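Local coordinates for protein glutathione reductase (Bartonella henselae, PDB 3O0H) that probably catalyses the NADPH-dependent reduction of glutathione disulfide to glutathione, as a homodimeric FAD-containing oxidoreductase of the pyridine nucleotide-disulphide family, at residues F85-G90 with S405-F410; P98-E103 with H211-K216; N182-L187 with R279-T284; E389-V394 with L447-F452. All coordinates share one frame; numbering follows the deposited sequence.

Contact 1 of 4, residues F85-G90 with S405-F410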
loop_
_atom_site.group_PDB
_atom_site.type_symbol
_atom_site.label_atom_id
_atom_site.label_comp_id
_atom_site.label_asym_id
_atom_site.label_seq_id
_atom_site.Cartn_x
_atom_site.Cartn_y
_atom_site.Cartn_z
ATOM N N PHE B 85 8.198 11.583 12.849
ATOM C CA PHE B 85 9.146 12.690 12.957
ATOM C C PHE B 85 10.563 12.250 13.226
ATOM O O PHE B 85 11.504 12.837 12.679
ATOM C CB PHE B 85 8.779 13.671 14.066
ATOM C CG PHE B 85 7.405 14.272 13.922
ATOM C CD1 PHE B 85 6.731 14.272 12.702
ATOM C CD2 PHE B 85 6.806 14.852 15.007
ATOM C CE1 PHE B 85 5.459 14.843 12.589
ATOM C CE2 PHE B 85 5.538 15.407 14.914
ATOM C CZ PHE B 85 4.870 15.411 13.694
ATOM N N SER B 86 10.730 11.218 14.041
ATOM C CA SER B 86 12.077 10.784 14.374
ATOM C C SER B 86 12.769 10.172 13.137
ATOM O O SER B 86 13.966 10.297 12.988
ATOM C CB SER B 86 12.072 9.850 15.592
ATOM O OG SER B 86 11.711 8.545 15.244
ATOM N N LYS B 87 12.003 9.598 12.211
ATOM C CA LYS B 87 12.576 9.156 10.946
ATOM C C LYS B 87 13.028 10.290 10.015
ATOM O O LYS B 87 13.826 10.053 9.108
ATOM C CB LYS B 87 11.621 8.237 10.192
ATOM C CG LYS B 87 11.396 6.904 10.949
ATOM C CD LYS B 87 10.501 5.986 10.177
ATOM C CE LYS B 87 9.807 5.002 11.093
ATOM N NZ LYS B 87 8.475 4.687 10.554
ATOM N N SER B 88 12.524 11.495 10.221
ATOM C CA SER B 88 12.854 12.597 9.333
ATOM C C SER B 88 14.268 13.101 9.542
ATOM O O SER B 88 14.831 13.706 8.644
ATOM C CB SER B 88 11.869 13.760 9.548
ATOM O OG SER B 88 12.232 14.479 10.706
ATOM N N ILE B 89 14.848 12.848 10.718
ATOM C CA ILE B 89 16.210 13.305 11.047
ATOM C C ILE B 89 17.272 12.790 10.059
ATOM O O ILE B 89 18.139 13.538 9.599
ATOM C CB ILE B 89 16.594 12.958 12.530
ATOM C CG1 ILE B 89 15.547 13.600 13.476
ATOM C CG2 ILE B 89 18.009 13.467 12.867
ATOM C CD1 ILE B 89 15.789 13.389 14.919
ATOM N N GLY B 90 17.203 11.507 9.742
ATOM C CA GLY B 90 18.170 10.941 8.813
ATOM C C GLY B 90 18.110 11.567 7.427
ATOM O O GLY B 90 19.062 11.520 6.695
ATOM N N SER B 405 16.027 3.614 11.687
ATOM C CA SER B 405 14.890 3.048 12.389
ATOM C C SER B 405 15.058 1.522 12.465
ATOM O O SER B 405 15.523 0.903 11.508
ATOM C CB SER B 405 13.597 3.393 11.643
ATOM O OG SER B 405 12.525 2.535 12.015
ATOM N N PRO B 406 14.638 0.913 13.580
ATOM C CA PRO B 406 14.656 -0.555 13.698
ATOM C C PRO B 406 13.511 -1.282 12.961
ATOM O O PRO B 406 13.456 -2.502 12.966
ATOM C CB PRO B 406 14.532 -0.780 15.213
ATOM C CG PRO B 406 13.796 0.416 15.721
ATOM C CD PRO B 406 14.158 1.566 14.816
ATOM N N GLU B 407 12.623 -0.542 12.315
ATOM C CA GLU B 407 11.445 -1.141 11.727
ATOM C C GLU B 407 11.818 -1.930 10.482
ATOM O O GLU B 407 12.542 -1.431 9.593
ATOM C CB GLU B 407 10.406 -0.072 11.414
ATOM C CG GLU B 407 9.886 0.696 12.642
ATOM C CD GLU B 407 8.885 1.786 12.258
ATOM O OE1 GLU B 407 8.295 1.694 11.150
ATOM O OE2 GLU B 407 8.680 2.715 13.055
ATOM N N LYS B 408 11.350 -3.175 10.468
ATOM C CA LYS B 408 11.480 -4.108 9.346
ATOM C C LYS B 408 10.155 -4.241 8.615
ATOM O O LYS B 408 9.112 -3.729 9.078
ATOM C CB LYS B 408 11.857 -5.510 9.845
ATOM C CG LYS B 408 13.064 -5.583 10.779
ATOM C CD LYS B 408 14.374 -5.367 10.029
ATOM C CE LYS B 408 15.572 -5.773 10.900
ATOM N NZ LYS B 408 16.804 -5.113 10.413
ATOM N N MET B 409 10.204 -4.925 7.473
ATOM C CA MET B 409 9.015 -5.375 6.773
ATOM C C MET B 409 9.154 -6.882 6.722
ATOM O O MET B 409 10.242 -7.407 6.409
ATOM C CB MET B 409 8.947 -4.842 5.339
ATOM C CG MET B 409 7.782 -5.472 4.477
ATOM S SD MET B 409 6.119 -4.888 4.873
ATOM C CE MET B 409 6.600 -3.272 5.402
ATOM N N PHE B 410 8.069 -7.555 7.044
ATOM C CA PHE B 410 7.997 -9.012 6.988
ATOM C C PHE B 410 6.937 -9.431 5.972
ATOM O O PHE B 410 5.823 -8.921 6.007
ATOM C CB PHE B 410 7.633 -9.522 8.360
ATOM C CG PHE B 410 7.204 -10.931 8.353
ATOM C CD1 PHE B 410 8.156 -11.944 8.342
ATOM C CD2 PHE B 410 5.844 -11.258 8.312
ATOM C CE1 PHE B 410 7.793 -13.254 8.313
ATOM C CE2 PHE B 410 5.447 -12.605 8.302
ATOM C CZ PHE B 410 6.426 -13.594 8.282
#

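Contact 2 of 4, residues P98-E103 with H211-K216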
loop_
_atom_site.group_PDB
_atom_site.type_symbol
_atom_site.label_atom_id
_atom_site.label_comp_id
_atom_site.label_asym_id
_atom_site.label_seq_id
_atom_site.Cartn_x
_atom_site.Cartn_y
_atom_site.Cartn_z
ATOM N N PRO B 98 8.306 17.078 20.134
ATOM C CA PRO B 98 6.874 17.085 19.799
ATOM C C PRO B 98 5.976 17.052 21.029
ATOM O O PRO B 98 6.266 16.318 21.988
ATOM C CB PRO B 98 6.683 15.794 19.001
ATOM C CG PRO B 98 8.010 15.349 18.609
ATOM C CD PRO B 98 9.013 15.944 19.515
ATOM N N ILE B 99 4.900 17.827 20.989
ATOM C CA ILE B 99 3.948 17.914 22.095
ATOM C C ILE B 99 2.572 17.558 21.533
ATOM O O ILE B 99 2.130 18.143 20.519
ATOM C CB ILE B 99 3.893 19.333 22.708
ATOM C CG1 ILE B 99 5.207 19.666 23.420
ATOM C CG2 ILE B 99 2.704 19.471 23.716
ATOM C CD1 ILE B 99 5.334 21.178 23.750
ATOM N N PHE B 100 1.890 16.636 22.215
ATOM C CA PHE B 100 0.562 16.163 21.808
ATOM C C PHE B 100 -0.486 16.661 22.798
ATOM O O PHE B 100 -0.231 16.760 23.999
ATOM C CB PHE B 100 0.582 14.629 21.793
ATOM C CG PHE B 100 -0.774 14.002 21.584
ATOM C CD1 PHE B 100 -1.390 14.044 20.363
ATOM C CD2 PHE B 100 -1.427 13.415 22.638
ATOM C CE1 PHE B 100 -2.682 13.484 20.194
ATOM C CE2 PHE B 100 -2.653 12.846 22.477
ATOM C CZ PHE B 100 -3.297 12.884 21.278
ATOM N N ASN B 101 -1.670 16.946 22.269
ATOM C CA ASN B 101 -2.801 17.479 23.028
ATOM C C ASN B 101 -3.995 16.567 22.768
ATOM O O ASN B 101 -4.601 16.590 21.689
ATOM C CB ASN B 101 -3.066 18.918 22.556
ATOM C CG ASN B 101 -4.192 19.621 23.311
ATOM O OD1 ASN B 101 -5.257 19.080 23.506
ATOM N ND2 ASN B 101 -3.971 20.879 23.654
ATOM N N TRP B 102 -4.285 15.722 23.758
ATOM C CA TRP B 102 -5.352 14.736 23.687
ATOM C C TRP B 102 -6.727 15.367 23.460
ATOM O O TRP B 102 -7.505 14.855 22.663
ATOM C CB TRP B 102 -5.344 13.923 24.997
ATOM C CG TRP B 102 -6.453 12.963 25.199
ATOM C CD1 TRP B 102 -7.585 13.159 25.945
ATOM C CD2 TRP B 102 -6.516 11.625 24.705
ATOM N NE1 TRP B 102 -8.355 12.028 25.919
ATOM C CE2 TRP B 102 -7.720 11.068 25.165
ATOM C CE3 TRP B 102 -5.677 10.851 23.887
ATOM C CZ2 TRP B 102 -8.100 9.770 24.850
ATOM C CZ3 TRP B 102 -6.064 9.548 23.568
ATOM C CH2 TRP B 102 -7.265 9.033 24.053
ATOM N N GLU B 103 -7.028 16.440 24.187
ATOM C CA GLU B 103 -8.333 17.118 24.056
ATOM C C GLU B 103 -8.636 17.535 22.595
ATOM O O GLU B 103 -9.765 17.402 22.118
ATOM C CB GLU B 103 -8.434 18.335 25.016
ATOM N N HIS B 211 0.964 3.847 23.979
ATOM C CA HIS B 211 2.430 3.939 24.028
ATOM C C HIS B 211 2.939 5.019 23.070
ATOM O O HIS B 211 3.778 5.872 23.444
ATOM C CB HIS B 211 3.064 2.578 23.698
ATOM C CG HIS B 211 4.554 2.628 23.682
ATOM N ND1 HIS B 211 5.300 2.532 24.838
ATOM C CD2 HIS B 211 5.429 2.888 22.675
ATOM C CE1 HIS B 211 6.577 2.708 24.541
ATOM N NE2 HIS B 211 6.683 2.934 23.240
ATOM N N GLY B 212 2.408 5.050 21.838
ATOM C CA GLY B 212 2.834 6.082 20.884
ATOM C C GLY B 212 2.550 7.524 21.347
ATOM O O GLY B 212 3.270 8.448 20.989
ATOM N N LEU B 213 1.505 7.704 22.135
ATOM C CA LEU B 213 1.148 9.000 22.683
ATOM C C LEU B 213 1.893 9.338 24.000
ATOM O O LEU B 213 1.668 10.407 24.591
ATOM C CB LEU B 213 -0.347 9.108 22.870
ATOM C CG LEU B 213 -1.212 8.935 21.601
ATOM C CD1 LEU B 213 -2.660 8.789 21.972
ATOM C CD2 LEU B 213 -0.956 10.083 20.625
ATOM N N GLY B 214 2.806 8.467 24.412
ATOM C CA GLY B 214 3.714 8.724 25.540
ATOM C C GLY B 214 3.253 8.101 26.866
ATOM O O GLY B 214 3.779 8.444 27.925
ATOM N N VAL B 215 2.259 7.230 26.813
ATOM C CA VAL B 215 1.695 6.607 28.003
ATOM C C VAL B 215 2.494 5.368 28.372
ATOM O O VAL B 215 2.805 4.545 27.517
ATOM C CB VAL B 215 0.226 6.206 27.753
ATOM C CG1 VAL B 215 -0.403 5.621 28.970
ATOM C CG2 VAL B 215 -0.577 7.400 27.206
ATOM N N LYS B 216 2.862 5.232 29.647
ATOM C CA LYS B 216 3.477 3.995 30.095
ATOM C C LYS B 216 2.462 2.869 30.074
ATOM O O LYS B 216 1.478 2.883 30.831
ATOM C CB LYS B 216 4.114 4.155 31.485
ATOM C CG LYS B 216 4.769 2.858 32.045
ATOM C CD LYS B 216 6.055 2.434 31.319
ATOM C CE LYS B 216 6.366 0.898 31.535
ATOM N NZ LYS B 216 5.648 -0.058 30.565
#

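Contact 3 of 4, residues N182-L187 with R279-T284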
loop_
_atom_site.group_PDB
_atom_site.type_symbol
_atom_site.label_atom_id
_atom_site.label_comp_id
_atom_site.label_asym_id
_atom_site.label_seq_id
_atom_site.Cartn_x
_atom_site.Cartn_y
_atom_site.Cartn_z
ATOM N N ASN B 182 -15.908 1.127 24.614
ATOM C CA ASN B 182 -16.994 2.104 24.634
ATOM C C ASN B 182 -16.616 3.452 25.291
ATOM O O ASN B 182 -17.265 4.482 25.007
ATOM C CB ASN B 182 -18.236 1.535 25.321
ATOM C CG ASN B 182 -19.041 0.584 24.412
ATOM O OD1 ASN B 182 -18.697 0.367 23.234
ATOM N ND2 ASN B 182 -20.127 0.033 24.956
ATOM N N GLU B 183 -15.610 3.447 26.165
ATOM C CA GLU B 183 -15.253 4.639 26.960
ATOM C C GLU B 183 -13.872 5.193 26.611
ATOM O O GLU B 183 -13.619 6.366 26.834
ATOM C CB GLU B 183 -15.290 4.319 28.459
ATOM C CG GLU B 183 -16.693 4.064 29.004
ATOM C CD GLU B 183 -17.164 2.625 28.734
ATOM O OE1 GLU B 183 -16.348 1.679 28.736
ATOM O OE2 GLU B 183 -18.355 2.459 28.487
ATOM N N ILE B 184 -13.039 4.363 25.993
ATOM C CA ILE B 184 -11.615 4.599 25.821
ATOM C C ILE B 184 -11.284 5.839 24.975
ATOM O O ILE B 184 -10.240 6.477 25.185
ATOM C CB ILE B 184 -10.905 3.332 25.230
ATOM C CG1 ILE B 184 -9.422 3.387 25.474
ATOM C CG2 ILE B 184 -11.162 3.208 23.691
ATOM C CD1 ILE B 184 -9.008 3.351 26.943
ATOM N N PHE B 185 -12.162 6.172 24.040
ATOM C CA PHE B 185 -11.941 7.289 23.126
ATOM C C PHE B 185 -12.165 8.636 23.785
ATOM O O PHE B 185 -11.745 9.673 23.226
ATOM C CB PHE B 185 -12.878 7.178 21.914
ATOM C CG PHE B 185 -12.619 5.964 21.066
ATOM C CD1 PHE B 185 -11.443 5.843 20.344
ATOM C CD2 PHE B 185 -13.547 4.928 20.996
ATOM C CE1 PHE B 185 -11.193 4.711 19.567
ATOM C CE2 PHE B 185 -13.286 3.771 20.222
ATOM C CZ PHE B 185 -12.151 3.685 19.501
ATOM N N ASP B 186 -12.879 8.630 24.914
ATOM C CA ASP B 186 -13.425 9.857 25.462
ATOM C C ASP B 186 -12.864 10.269 26.815
ATOM O O ASP B 186 -13.438 11.115 27.471
ATOM C CB ASP B 186 -14.936 9.750 25.511
ATOM C CG ASP B 186 -15.543 9.623 24.121
ATOM O OD1 ASP B 186 -15.015 10.263 23.187
ATOM O OD2 ASP B 186 -16.555 8.896 23.981
ATOM N N LEU B 187 -11.725 9.695 27.183
ATOM C CA LEU B 187 -11.009 10.086 28.404
ATOM C C LEU B 187 -10.919 11.581 28.485
ATOM O O LEU B 187 -10.634 12.218 27.488
ATOM C CB LEU B 187 -9.598 9.488 28.422
ATOM C CG LEU B 187 -9.567 7.970 28.417
ATOM C CD1 LEU B 187 -8.146 7.476 28.338
ATOM C CD2 LEU B 187 -10.288 7.450 29.642
ATOM N N ARG B 279 -5.362 4.268 34.458
ATOM C CA ARG B 279 -6.595 3.710 33.894
ATOM C C ARG B 279 -6.348 2.247 33.559
ATOM O O ARG B 279 -5.212 1.839 33.352
ATOM C CB ARG B 279 -6.990 4.444 32.627
ATOM C CG ARG B 279 -7.325 5.914 32.806
ATOM C CD ARG B 279 -8.627 6.118 33.595
ATOM N NE ARG B 279 -8.990 7.528 33.761
ATOM C CZ ARG B 279 -8.925 8.219 34.909
ATOM N NH1 ARG B 279 -8.463 7.671 36.031
ATOM N NH2 ARG B 279 -9.298 9.492 34.939
ATOM N N VAL B 280 -7.431 1.482 33.538
ATOM C CA VAL B 280 -7.406 0.085 33.219
ATOM C C VAL B 280 -8.476 -0.156 32.141
ATOM O O VAL B 280 -9.638 0.191 32.340
ATOM C CB VAL B 280 -7.722 -0.757 34.435
ATOM C CG1 VAL B 280 -7.707 -2.243 34.047
ATOM C CG2 VAL B 280 -6.737 -0.457 35.574
ATOM N N MET B 281 -8.076 -0.708 30.987
ATOM C CA MET B 281 -9.049 -1.004 29.931
ATOM C C MET B 281 -9.200 -2.489 29.743
ATOM O O MET B 281 -8.217 -3.205 29.625
ATOM C CB MET B 281 -8.595 -0.382 28.602
ATOM C CG MET B 281 -9.562 -0.566 27.437
ATOM S SD MET B 281 -8.740 -0.349 25.839
ATOM C CE MET B 281 -10.154 -0.695 24.746
ATOM N N LEU B 282 -10.441 -2.961 29.694
ATOM C CA LEU B 282 -10.698 -4.355 29.399
ATOM C C LEU B 282 -10.948 -4.525 27.889
ATOM O O LEU B 282 -11.823 -3.863 27.316
ATOM C CB LEU B 282 -11.886 -4.860 30.184
ATOM C CG LEU B 282 -11.766 -4.756 31.715
ATOM C CD1 LEU B 282 -13.091 -5.084 32.309
ATOM C CD2 LEU B 282 -10.648 -5.643 32.317
ATOM N N ALA B 283 -10.221 -5.452 27.269
ATOM C CA ALA B 283 -10.411 -5.776 25.868
ATOM C C ALA B 283 -10.461 -7.279 25.730
ATOM O O ALA B 283 -9.597 -7.868 25.090
ATOM C CB ALA B 283 -9.251 -5.195 25.033
ATOM N N THR B 284 -11.463 -7.894 26.329
ATOM C CA THR B 284 -11.457 -9.338 26.580
ATOM C C THR B 284 -12.468 -10.123 25.739
ATOM O O THR B 284 -12.654 -11.342 25.951
ATOM C CB THR B 284 -11.724 -9.610 28.054
ATOM O OG1 THR B 284 -12.952 -8.974 28.431
ATOM C CG2 THR B 284 -10.555 -9.029 28.893
#

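Contact 4 of 4, residues E389-V394 with L447-F452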
loop_
_atom_site.group_PDB
_atom_site.type_symbol
_atom_site.label_atom_id
_atom_site.label_comp_id
_atom_site.label_asym_id
_atom_site.label_seq_id
_atom_site.Cartn_x
_atom_site.Cartn_y
_atom_site.Cartn_z
ATOM N N GLU B 389 5.327 -25.051 0.607
ATOM C CA GLU B 389 6.505 -24.268 0.316
ATOM C C GLU B 389 6.290 -22.909 1.007
ATOM O O GLU B 389 5.216 -22.320 0.921
ATOM C CB GLU B 389 6.640 -24.078 -1.190
ATOM C CG GLU B 389 6.983 -25.358 -1.987
ATOM C CD GLU B 389 6.911 -25.140 -3.493
ATOM O OE1 GLU B 389 6.423 -24.079 -3.939
ATOM O OE2 GLU B 389 7.302 -26.025 -4.221
ATOM N N ILE B 390 7.319 -22.448 1.709
ATOM C CA ILE B 390 7.276 -21.177 2.441
ATOM C C ILE B 390 8.262 -20.187 1.814
ATOM O O ILE B 390 9.466 -20.478 1.681
ATOM C CB ILE B 390 7.658 -21.379 3.898
ATOM C CG1 ILE B 390 6.709 -22.360 4.594
ATOM C CG2 ILE B 390 7.696 -20.015 4.619
ATOM C CD1 ILE B 390 5.284 -21.859 4.686
ATOM N N TYR B 391 7.764 -19.013 1.462
ATOM C CA TYR B 391 8.578 -17.959 0.916
ATOM C C TYR B 391 8.480 -16.817 1.913
ATOM O O TYR B 391 7.412 -16.220 2.065
ATOM C CB TYR B 391 8.098 -17.516 -0.468
ATOM C CG TYR B 391 8.143 -18.658 -1.489
ATOM C CD1 TYR B 391 9.162 -18.744 -2.431
ATOM C CD2 TYR B 391 7.125 -19.620 -1.525
ATOM C CE1 TYR B 391 9.197 -19.792 -3.381
ATOM C CE2 TYR B 391 7.144 -20.683 -2.472
ATOM C CZ TYR B 391 8.177 -20.757 -3.389
ATOM O OH TYR B 391 8.200 -21.769 -4.303
ATOM N N ARG B 392 9.585 -16.592 2.616
ATOM C CA ARG B 392 9.649 -15.709 3.781
ATOM C C ARG B 392 10.761 -14.694 3.630
ATOM O O ARG B 392 11.906 -15.044 3.292
ATOM C CB ARG B 392 9.920 -16.563 5.009
ATOM C CG ARG B 392 9.832 -15.849 6.357
ATOM C CD ARG B 392 10.107 -16.833 7.498
ATOM N NE ARG B 392 9.930 -16.235 8.825
ATOM C CZ ARG B 392 10.819 -15.443 9.428
ATOM N NH1 ARG B 392 11.964 -15.128 8.834
ATOM N NH2 ARG B 392 10.571 -14.959 10.643
ATOM N N THR B 393 10.445 -13.430 3.912
ATOM C CA THR B 393 11.473 -12.397 3.905
ATOM C C THR B 393 11.223 -11.373 4.982
ATOM O O THR B 393 10.098 -10.955 5.172
ATOM C CB THR B 393 11.622 -11.686 2.513
ATOM O OG1 THR B 393 12.753 -10.803 2.571
ATOM C CG2 THR B 393 10.367 -10.903 2.118
ATOM N N VAL B 394 12.294 -10.975 5.674
ATOM C CA VAL B 394 12.250 -9.877 6.631
ATOM C C VAL B 394 13.334 -8.929 6.116
ATOM O O VAL B 394 14.467 -9.344 5.931
ATOM C CB VAL B 394 12.610 -10.304 8.072
ATOM C CG1 VAL B 394 12.694 -9.042 8.996
ATOM C CG2 VAL B 394 11.631 -11.323 8.629
ATOM N N LEU B 447 -4.482 -17.690 -7.643
ATOM C CA LEU B 447 -3.321 -17.564 -8.503
ATOM C C LEU B 447 -2.171 -18.374 -7.928
ATOM O O LEU B 447 -1.986 -18.461 -6.699
ATOM C CB LEU B 447 -2.918 -16.106 -8.645
ATOM C CG LEU B 447 -3.887 -15.220 -9.438
ATOM C CD1 LEU B 447 -3.262 -13.810 -9.605
ATOM C CD2 LEU B 447 -4.225 -15.791 -10.838
ATOM N N THR B 448 -1.366 -18.908 -8.829
ATOM C CA THR B 448 -0.264 -19.760 -8.441
ATOM C C THR B 448 0.965 -18.889 -8.201
ATOM O O THR B 448 1.045 -17.727 -8.648
ATOM C CB THR B 448 0.043 -20.820 -9.496
ATOM O OG1 THR B 448 0.319 -20.182 -10.753
ATOM C CG2 THR B 448 -1.145 -21.789 -9.678
ATOM N N LYS B 449 1.905 -19.458 -7.462
ATOM C CA LYS B 449 3.124 -18.779 -7.125
ATOM C C LYS B 449 3.890 -18.363 -8.395
ATOM O O LYS B 449 4.548 -17.310 -8.419
ATOM C CB LYS B 449 3.973 -19.704 -6.257
ATOM C CG LYS B 449 5.328 -19.115 -5.838
ATOM C CD LYS B 449 5.209 -17.704 -5.201
ATOM C CE LYS B 449 6.570 -17.311 -4.513
ATOM N NZ LYS B 449 7.746 -17.455 -5.414
ATOM N N ASP B 450 3.768 -19.169 -9.459
ATOM C CA ASP B 450 4.357 -18.859 -10.751
ATOM C C ASP B 450 3.893 -17.533 -11.343
ATOM O O ASP B 450 4.654 -16.865 -12.017
ATOM C CB ASP B 450 4.095 -20.012 -11.732
ATOM C CG ASP B 450 4.713 -21.279 -11.247
ATOM O OD1 ASP B 450 5.948 -21.363 -11.367
ATOM O OD2 ASP B 450 3.982 -22.138 -10.667
ATOM N N ILE B 451 2.658 -17.151 -11.097
ATOM C CA ILE B 451 2.126 -15.902 -11.634
ATOM C C ILE B 451 2.695 -14.721 -10.849
ATOM O O ILE B 451 2.987 -13.667 -11.437
ATOM C CB ILE B 451 0.594 -15.830 -11.545
ATOM C CG1 ILE B 451 -0.082 -16.923 -12.409
ATOM C CG2 ILE B 451 0.081 -14.388 -11.903
ATOM C CD1 ILE B 451 0.339 -17.014 -13.837
ATOM N N PHE B 452 2.842 -14.879 -9.531
ATOM C CA PHE B 452 3.540 -13.878 -8.725
ATOM C C PHE B 452 4.931 -13.636 -9.305
ATOM O O PHE B 452 5.354 -12.481 -9.494
ATOM C CB PHE B 452 3.675 -14.323 -7.252
ATOM C CG PHE B 452 2.426 -14.124 -6.411
ATOM C CD1 PHE B 452 1.281 -14.879 -6.614
ATOM C CD2 PHE B 452 2.422 -13.214 -5.365
ATOM C CE1 PHE B 452 0.132 -14.719 -5.823
ATOM C CE2 PHE B 452 1.253 -13.029 -4.567
ATOM C CZ PHE B 452 0.114 -13.784 -4.800
HETATM O O HOH W 1 8.566 -19.647 -6.944
#

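Contact 1 of 4, residues F85-G90 with S405-F410
Lys87, near the C-terminal end of helix 69-88, meets Glu407 in an interdomain salt bridge that ties the FAD-binding part of the chain to its dimerisation domain. The two side chains run at about a right angle to each other, the lysine reaching out from its helix and the glutamate coming across its end. NZ lies almost equally far from both carboxylate oxygens, 3.1 Å from Glu407 OE1 and 3.2 Å from OE2, a forked grip in which each of the two hydrogen bonds is weak. The charge attraction therefore probably counts for more than either bond. The lysine chain is extended through chi2 and chi3 and bends at chi4 (148°), which brings NZ in front of the carboxylate and also sets CE beside it, 3.2 Å from Glu407 OE2.

Ser405 flanks the same methylene, its OG 3.8 Å from Lys87 CE. Helix 398-403 supplies further packing round the lysine through Arg399, Asn400 and Ser403, and Tyr81 of the second subunit also touches it. Glu84 offers NZ a long, weak ion pair as well.

Ser405 and Glu407 are joined by an ST turn, consistent with its fixing the backbone from which the glutamate leaves. The hydroxyl oxygen of Ser405, turned away from its own backbone N (chi1 161°), accepts the backbone N-H of Glu407, N to OG 3.1 Å, at an N-H...O angle of 165°.

Contact 2 of 4, residues P98-E103 with H211-K216
Phe100 and Leu213 face each other at the closest approach of the two backbones, 7.2 Å between their CA atoms, where the extended loop leading into helix 102-126 passes the turn that ends helix 201-212. Leu213 does the touching with both branches of its fork. CD2 sits over one face of the Phe100 ring, 3.6 Å from the centroid and only 8° off the normal, a well-centred CH-pi contact in which all six ring carbons lie at similar distances from the methyl. The other branch, CD1, turns to the indole of Trp102 and meets it at the edge, near the ring plane, with CZ3 3.8 Å away.

The two aromatic side chains also touch each other, the CE2 corner of Phe100 against the CE3 edge of Trp102. Both have CG anti to the backbone N, which carries them to the same leucine. Trp102 is further held by its NE1, which donates to the backbone O of Leu187, and its ring meets that of Tyr75. Phe100 meets Trp93 of the second subunit, so this small apolar cluster reaches the dimer interface.

Gly214 gives the turn its shape: its positive phi (98°) and the bond from Gly214 N to His211 O (2.9 Å) belong to a Schellman motif, closing helix 201-212, whose N-terminal end carries what looks like a second Rossmann-type GxGxxG turn, consistent with a nucleotide-binding domain.

Contact 3 of 4, residues N182-L187 with R279-T284
The backbone bond from Asp186 N to Glu183 O, 3.1 Å long, closes the turn that presents Ile184 to Met281. Tyr75 OH holds the same backbone at Phe185 O through a hydrogen bond.

Across the contact the meeting is apolar. Ile184 and Met281 cross at about a right angle, and the sulfur lies against the isoleucine's longer branch: Met281 SD is 3.8 Å from Ile184 CG1 and 3.9 Å from its CD1. Met281, extended with CG anti to the backbone N (chi1 -177°), reaches across the isoleucine, its CE methyl ending 4.1 Å from Ile184 CB. Strand 279-282 is an outer strand of the four-stranded parallel sheet of what is probably the NADPH-binding, Rossmann-type domain, as in other members of the family, and lies next to strand 193-197. Met281 points from it toward 182-187, while Val280 points away. Phe206 of helix 201-212 touches both Ile184 and Met281, and the methionine side chain comes to about 6 Å from the bound FAD.

At the strand's beginning the contact is looser. Leu187 CD2 reaches the edge of the Arg279 guanidinium, near its plane, 4.3 Å from NE.

Contact 4 of 4, residues E389-V394 with L447-F452
Tyr391 and Lys449 carry this contact, reaching toward each other from opposite directions, one out of strand 387-395 and the other from the first turn of helix 449-454. The aromatic part is twofold. Lys449 CE lies over the centre of one ring face, 3.5 Å from the centroid and 8° off the normal, as a CH-pi contact. NZ covers the same face nearer its rim, 3.8 Å from the centroid and 26° off the normal, which makes a cation-pi interaction; CE1 is the ring atom it approaches most closely, at 3.4 Å. The lysine chain leaves with CG anti to the backbone N and then bends at chi2 (51°) and again at chi4, folding its last two atoms onto the ring.

Polar partners surround the ammonium group. A water accepts from Lys449 NZ at 2.8 Å and donates weakly to Tyr391 OH at 3.4 Å, bridging the two residues. NZ also forms a salt bridge with Asp453 and a hydrogen bond to the backbone O of Met469, so this buried charge is met by an ionic partner, a carbonyl, a water and the ring face.

Charge gathers at the phenol end as well. Arg420, from the loop between strands 409-416 and 422-428, is hydrogen-bonded to Tyr391 OH and makes salt bridges with Glu389 and Asp450, linking strand 387-395 and helix 449-454.

Strand 387-395 runs between strands 409-416 and 474-477 in the antiparallel sheet of the dimerisation domain, and the helix bearing Lys449 lies over it, with Phe452 packed on helix 432-444 and on Ile441 of the second subunit.

Overall arrangement
Contact 1 opens at 85-90 and closes only at 405-410, with contacts 2 and 3 falling wholly between. The segments of contacts 2 and 3 alternate along the chain, as do those of contacts 1 and 4, whereas contacts 2 and 3 both close before contact 4 opens. Contacts 2 and 3, centres about 16 Å apart, touch; both involve the probable Rossmann-type unit, through helix 201-212 and strand 279-282. Contact 1 touches contact 2 (centres about 19 Å apart) and contact 4 (about 27 Å), sharing the antiparallel sheet with the latter, and thus links the two family regions. Contacts 1, 2 and 4 lie beside the dimer interface; contact 3 comes closer to FAD than contact 2.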